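Side-chain contacts in methyltransferase type 12 (Clostridium thermocellum, PDB 3JWG), which probably methylates the 2'-hydroxyl of the 3'-terminal nucleotide of small RNAs with S-adenosyl-L-methionine as donor, this chain being its methyltransferase domain: residues A106-V111 with Q121-V126; V126-E129 with T135-V138. All blocks are in the same frame, centred on the assembly; numbering follows the deposited sequence.

How the contacts relate
Both contacts belong to one beta-alpha-beta unit of the methyltransferase domain, and their centres lie about 6 Å apart. Helix 117-131 lies against two neighbouring parallel strands: contact 1 takes it to strand 105-109, contact 2 takes its next turn to strand 135-141, and Val126 belongs to both. The strands are joined by probable hydrogen bonds, Val108 N to Ile137 O at 2.8 Å and Ile137 N to Ala106 O at 2.9 Å. Leu127 CD2 of contact 2 also packs on Val108 CG2 of contact 1 at 3.7 Å. The magnesium ion sits at the C-terminal end of strand 105-109, bound by Ile109 O of contact 1, with the nearest side-chain atom of Leu127 about 11 Å away.

Contact 1: residues A106-V111 with Q121-V126; sequences ATVIEV and QAFEKV. With MG (magnesium ion), chain B.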
loop_
_atom_site.group_PDB
_atom_site.type_symbol
_atom_site.label_atom_id
_atom_site.label_comp_id
_atom_site.label_asym_id
_atom_site.label_seq_id
_atom_site.Cartn_x
_atom_site.Cartn_y
_atom_site.Cartn_z
ATOM N N ALA A 106 -0.692 -3.142 7.386
ATOM C CA ALA A 106 0.219 -2.331 6.597
ATOM C C ALA A 106 -0.348 -2.305 5.181
ATOM O O ALA A 106 -0.844 -3.320 4.681
ATOM C CB ALA A 106 1.626 -2.939 6.589
ATOM N N THR A 107 -0.300 -1.138 4.553
ATOM C CA THR A 107 -0.779 -0.986 3.185
ATOM C C THR A 107 0.427 -0.633 2.311
ATOM O O THR A 107 1.321 0.115 2.725
ATOM C CB THR A 107 -1.862 0.115 3.078
ATOM O OG1 THR A 107 -1.355 1.338 3.615
ATOM C CG2 THR A 107 -3.119 -0.291 3.861
ATOM N N VAL A 108 0.440 -1.186 1.105
ATOM C CA VAL A 108 1.525 -1.002 0.153
ATOM C C VAL A 108 0.893 -0.710 -1.205
ATOM O O VAL A 108 0.484 -1.624 -1.917
ATOM C CB VAL A 108 2.362 -2.300 0.065
ATOM C CG1 VAL A 108 3.548 -2.110 -0.866
ATOM C CG2 VAL A 108 2.825 -2.706 1.465
ATOM N N ILE A 109 0.805 0.569 -1.550
ATOM C CA ILE A 109 0.187 0.980 -2.803
ATOM C C ILE A 109 1.191 1.694 -3.707
ATOM O O ILE A 109 1.865 2.624 -3.282
ATOM C CB ILE A 109 -1.006 1.917 -2.521
ATOM C CG1 ILE A 109 -1.935 1.262 -1.497
ATOM C CG2 ILE A 109 -1.747 2.238 -3.820
ATOM C CD1 ILE A 109 -3.044 2.160 -1.004
ATOM N N GLU A 110 1.291 1.242 -4.953
ATOM C CA GLU A 110 2.213 1.829 -5.920
ATOM C C GLU A 110 3.646 1.861 -5.398
ATOM O O GLU A 110 4.320 2.898 -5.420
ATOM C CB GLU A 110 1.741 3.234 -6.295
ATOM C CG GLU A 110 0.305 3.241 -6.806
ATOM C CD GLU A 110 -0.151 4.602 -7.294
ATOM O OE1 GLU A 110 0.037 5.601 -6.563
ATOM O OE2 GLU A 110 -0.710 4.668 -8.409
ATOM N N VAL A 111 4.108 0.706 -4.930
ATOM C CA VAL A 111 5.456 0.581 -4.403
ATOM C C VAL A 111 6.266 -0.528 -5.062
ATOM O O VAL A 111 7.298 -0.259 -5.673
ATOM C CB VAL A 111 5.459 0.286 -2.871
ATOM C CG1 VAL A 111 6.876 -0.017 -2.402
ATOM C CG2 VAL A 111 4.904 1.470 -2.092
ATOM N N GLN A 121 13.403 -7.586 -2.414
ATOM C CA GLN A 121 13.675 -8.615 -1.417
ATOM C C GLN A 121 13.852 -7.979 -0.034
ATOM O O GLN A 121 13.346 -8.485 0.968
ATOM C CB GLN A 121 14.919 -9.422 -1.821
ATOM C CG GLN A 121 14.664 -10.350 -3.020
ATOM C CD GLN A 121 15.889 -11.150 -3.449
ATOM O OE1 GLN A 121 16.494 -11.861 -2.647
ATOM N NE2 GLN A 121 16.248 -11.043 -4.722
ATOM N N ALA A 122 14.556 -6.854 0.016
ATOM C CA ALA A 122 14.765 -6.159 1.278
ATOM C C ALA A 122 13.413 -5.676 1.814
ATOM O O ALA A 122 13.113 -5.837 2.997
ATOM C CB ALA A 122 15.710 -4.978 1.072
ATOM N N PHE A 123 12.596 -5.095 0.937
ATOM C CA PHE A 123 11.283 -4.600 1.333
ATOM C C PHE A 123 10.381 -5.729 1.847
ATOM O O PHE A 123 9.604 -5.530 2.784
ATOM C CB PHE A 123 10.603 -3.886 0.159
ATOM C CG PHE A 123 9.239 -3.335 0.495
ATOM C CD1 PHE A 123 9.099 -2.298 1.413
ATOM C CD2 PHE A 123 8.096 -3.864 -0.095
ATOM C CE1 PHE A 123 7.837 -1.791 1.738
ATOM C CE2 PHE A 123 6.828 -3.369 0.219
ATOM C CZ PHE A 123 6.695 -2.330 1.137
ATOM N N GLU A 124 10.478 -6.908 1.232
ATOM C CA GLU A 124 9.682 -8.061 1.649
ATOM C C GLU A 124 9.970 -8.402 3.111
ATOM O O GLU A 124 9.055 -8.675 3.888
ATOM C CB GLU A 124 10.007 -9.284 0.784
ATOM C CG GLU A 124 9.639 -9.149 -0.686
ATOM C CD GLU A 124 10.093 -10.346 -1.508
ATOM O OE1 GLU A 124 10.821 -11.206 -0.967
ATOM O OE2 GLU A 124 9.723 -10.424 -2.696
ATOM N N LYS A 125 11.251 -8.410 3.475
ATOM C CA LYS A 125 11.640 -8.708 4.851
ATOM C C LYS A 125 11.060 -7.644 5.770
ATOM O O LYS A 125 10.439 -7.954 6.791
ATOM C CB LYS A 125 13.162 -8.716 5.004
ATOM C CG LYS A 125 13.874 -9.879 4.344
ATOM C CD LYS A 125 15.358 -9.843 4.681
ATOM C CE LYS A 125 16.126 -10.977 4.021
ATOM N NZ LYS A 125 17.587 -10.891 4.343
ATOM N N VAL A 126 11.270 -6.383 5.405
ATOM C CA VAL A 126 10.758 -5.271 6.203
ATOM C C VAL A 126 9.249 -5.388 6.419
ATOM O O VAL A 126 8.735 -5.157 7.522
ATOM C CB VAL A 126 11.039 -3.911 5.514
ATOM C CG1 VAL A 126 10.342 -2.785 6.282
ATOM C CG2 VAL A 126 12.537 -3.656 5.450
HETATM MG MG MG B . 1.509 4.260 -1.661
HETATM O O HOH W 1 1.694 2.602 0.082
HETATM O O HOH W 2 -0.520 5.126 -0.387
HETATM O O HOH W 3 0.688 6.155 -3.140
#
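Phe123 pushes the far end of its ring against Val108, and this is where segments 106-111 and 121-126 come closest. Val108 CG1 lies 3.7 Å from Phe123 CE2, at the ring edge and near its plane, and equally near CZ, while Val108 CG2 reaches Phe123 CZ at 3.9 Å. The two side chains approach from opposite directions. With CG anti to its backbone N (chi1 -180°), the phenylalanine extends from the helix and bridges backbones that are still 9.7 Å apart at the CA atoms of Val111 and Phe123. Packing is looser over one ring face, where Val111 CG1 stands 4.2 Å above the plane, displaced toward the rim. Leu93 and Leu115, from loops, add to the apolar surroundings of the ring. Strand 105-109 and helix 117-131 form the first half of a beta-alpha-beta crossover in the Rossmann-like sheet of the methyltransferase domain, and the chain leaves the strand at its C-terminal end, beside the metal. There the surroundings of segment 106-111 turn from hydrocarbon to polar. Ile109 O binds the magnesium ion at 2.3 Å, with Gly37 O as the other protein ligand and three waters completing the observed shell. Water 1, itself a magnesium ligand, accepts a hydrogen bond from Ile109 N at 2.8 Å, so both backbone polar atoms of this residue are tied to the site. Beyond it, Glu110 turns to the exposed side and its OE2 forms a salt bridge with Arg17 of helix 13-27.

Contact 2: residues V126-E129 with T135-V138; sequences VLFE and TVIV
Val136 projects from its strand into the angle between Leu127 and Phe128, two successive residues of the helix. Its CB already lies 3.9 Å from Phe128 CE1. From there the two methyls diverge. CG1, placed anti to the backbone N by a chi1 of 176°, touches both partners: it lies 3.8 Å from Leu127 CD1, with CD2 of the same leucine equally close, and also 3.8 Å from Phe128 CE1. CG2 turns to the aromatic side, 3.9 Å from Phe128 CE1 and a little farther from CD1; Leu127 CD1 is more distant from CG2, at 4.2 Å. This pairing closes the second half of the beta-alpha-beta unit, in which the chain returns from helix 117-131 to strand 135-141, parallel to strand 105-109 in the Rossmann-like sheet. A wider, pi-type turn in the helix runs through the two residues that receive Val136. They also pack on each other: Leu127 CG sits 3.9 Å above one face of the Phe128 ring, over its centre. Leu127 also touches Ala106 of the adjoining strand. Phe128 reaches the sheet by another route: its CB does not point at the strand, but CG lies anti to the carbonyl carbon (chi1 -59°) and the ring end swings nearer. Two aromatic neighbours also meet this ring: Tyr184 edge-to-face, and Phe207 of strand 202-209 with planes inclined at about 55°.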
loop_
_atom_site.group_PDB
_atom_site.type_symbol
_atom_site.label_atom_id
_atom_site.label_comp_id
_atom_site.label_asym_id
_atom_site.label_seq_id
_atom_site.Cartn_x
_atom_site.Cartn_y
_atom_site.Cartn_z
ATOM N N VAL A 126 11.270 -6.383 5.405
ATOM C CA VAL A 126 10.758 -5.271 6.203
ATOM C C VAL A 126 9.249 -5.388 6.419
ATOM O O VAL A 126 8.735 -5.157 7.522
ATOM C CB VAL A 126 11.039 -3.911 5.514
ATOM C CG1 VAL A 126 10.342 -2.785 6.282
ATOM C CG2 VAL A 126 12.537 -3.656 5.450
ATOM N N LEU A 127 8.546 -5.760 5.360
ATOM C CA LEU A 127 7.100 -5.876 5.412
ATOM C C LEU A 127 6.552 -7.086 6.165
ATOM O O LEU A 127 5.773 -6.935 7.108
ATOM C CB LEU A 127 6.540 -5.866 3.984
ATOM C CG LEU A 127 5.025 -5.977 3.782
ATOM C CD1 LEU A 127 4.287 -4.972 4.653
ATOM C CD2 LEU A 127 4.710 -5.743 2.313
ATOM N N PHE A 128 6.964 -8.279 5.755
ATOM C CA PHE A 128 6.456 -9.503 6.362
ATOM C C PHE A 128 7.209 -10.052 7.570
ATOM O O PHE A 128 6.680 -10.895 8.293
ATOM C CB PHE A 128 6.350 -10.590 5.289
ATOM C CG PHE A 128 5.453 -10.214 4.136
ATOM C CD1 PHE A 128 4.076 -10.114 4.314
ATOM C CD2 PHE A 128 5.991 -9.938 2.879
ATOM C CE1 PHE A 128 3.244 -9.740 3.256
ATOM C CE2 PHE A 128 5.171 -9.564 1.815
ATOM C CZ PHE A 128 3.794 -9.463 2.003
ATOM N N GLU A 129 8.429 -9.582 7.799
ATOM C CA GLU A 129 9.194 -10.065 8.945
ATOM C C GLU A 129 9.343 -8.993 10.021
ATOM O O GLU A 129 9.112 -9.258 11.195
ATOM C CB GLU A 129 10.575 -10.555 8.505
ATOM C CG GLU A 129 11.333 -11.313 9.582
ATOM C CD GLU A 129 12.731 -11.702 9.145
ATOM O OE1 GLU A 129 12.867 -12.428 8.137
ATOM O OE2 GLU A 129 13.697 -11.278 9.816
ATOM N N THR A 135 -2.631 -8.022 9.048
ATOM C CA THR A 135 -3.079 -7.908 7.657
ATOM C C THR A 135 -2.141 -7.041 6.819
ATOM O O THR A 135 -1.691 -5.989 7.269
ATOM C CB THR A 135 -4.483 -7.268 7.572
ATOM O OG1 THR A 135 -5.413 -8.040 8.345
ATOM C CG2 THR A 135 -4.959 -7.206 6.115
ATOM N N VAL A 136 -1.841 -7.488 5.603
ATOM C CA VAL A 136 -1.008 -6.703 4.692
ATOM C C VAL A 136 -1.806 -6.573 3.396
ATOM O O VAL A 136 -2.317 -7.566 2.878
ATOM C CB VAL A 136 0.339 -7.387 4.374
ATOM C CG1 VAL A 136 1.100 -6.560 3.339
ATOM C CG2 VAL A 136 1.170 -7.541 5.647
ATOM N N ILE A 137 -1.941 -5.352 2.898
ATOM C CA ILE A 137 -2.670 -5.109 1.658
ATOM C C ILE A 137 -1.697 -4.547 0.633
ATOM O O ILE A 137 -1.129 -3.470 0.836
ATOM C CB ILE A 137 -3.816 -4.092 1.872
ATOM C CG1 ILE A 137 -4.818 -4.644 2.896
ATOM C CG2 ILE A 137 -4.512 -3.804 0.547
ATOM C CD1 ILE A 137 -5.910 -3.653 3.277
ATOM N N VAL A 138 -1.488 -5.281 -0.459
ATOM C CA VAL A 138 -0.576 -4.834 -1.513
ATOM C C VAL A 138 -1.378 -4.577 -2.777
ATOM O O VAL A 138 -2.107 -5.454 -3.245
ATOM C CB VAL A 138 0.511 -5.895 -1.841
ATOM C CG1 VAL A 138 1.478 -5.334 -2.880
ATOM C CG2 VAL A 138 1.265 -6.302 -0.580
#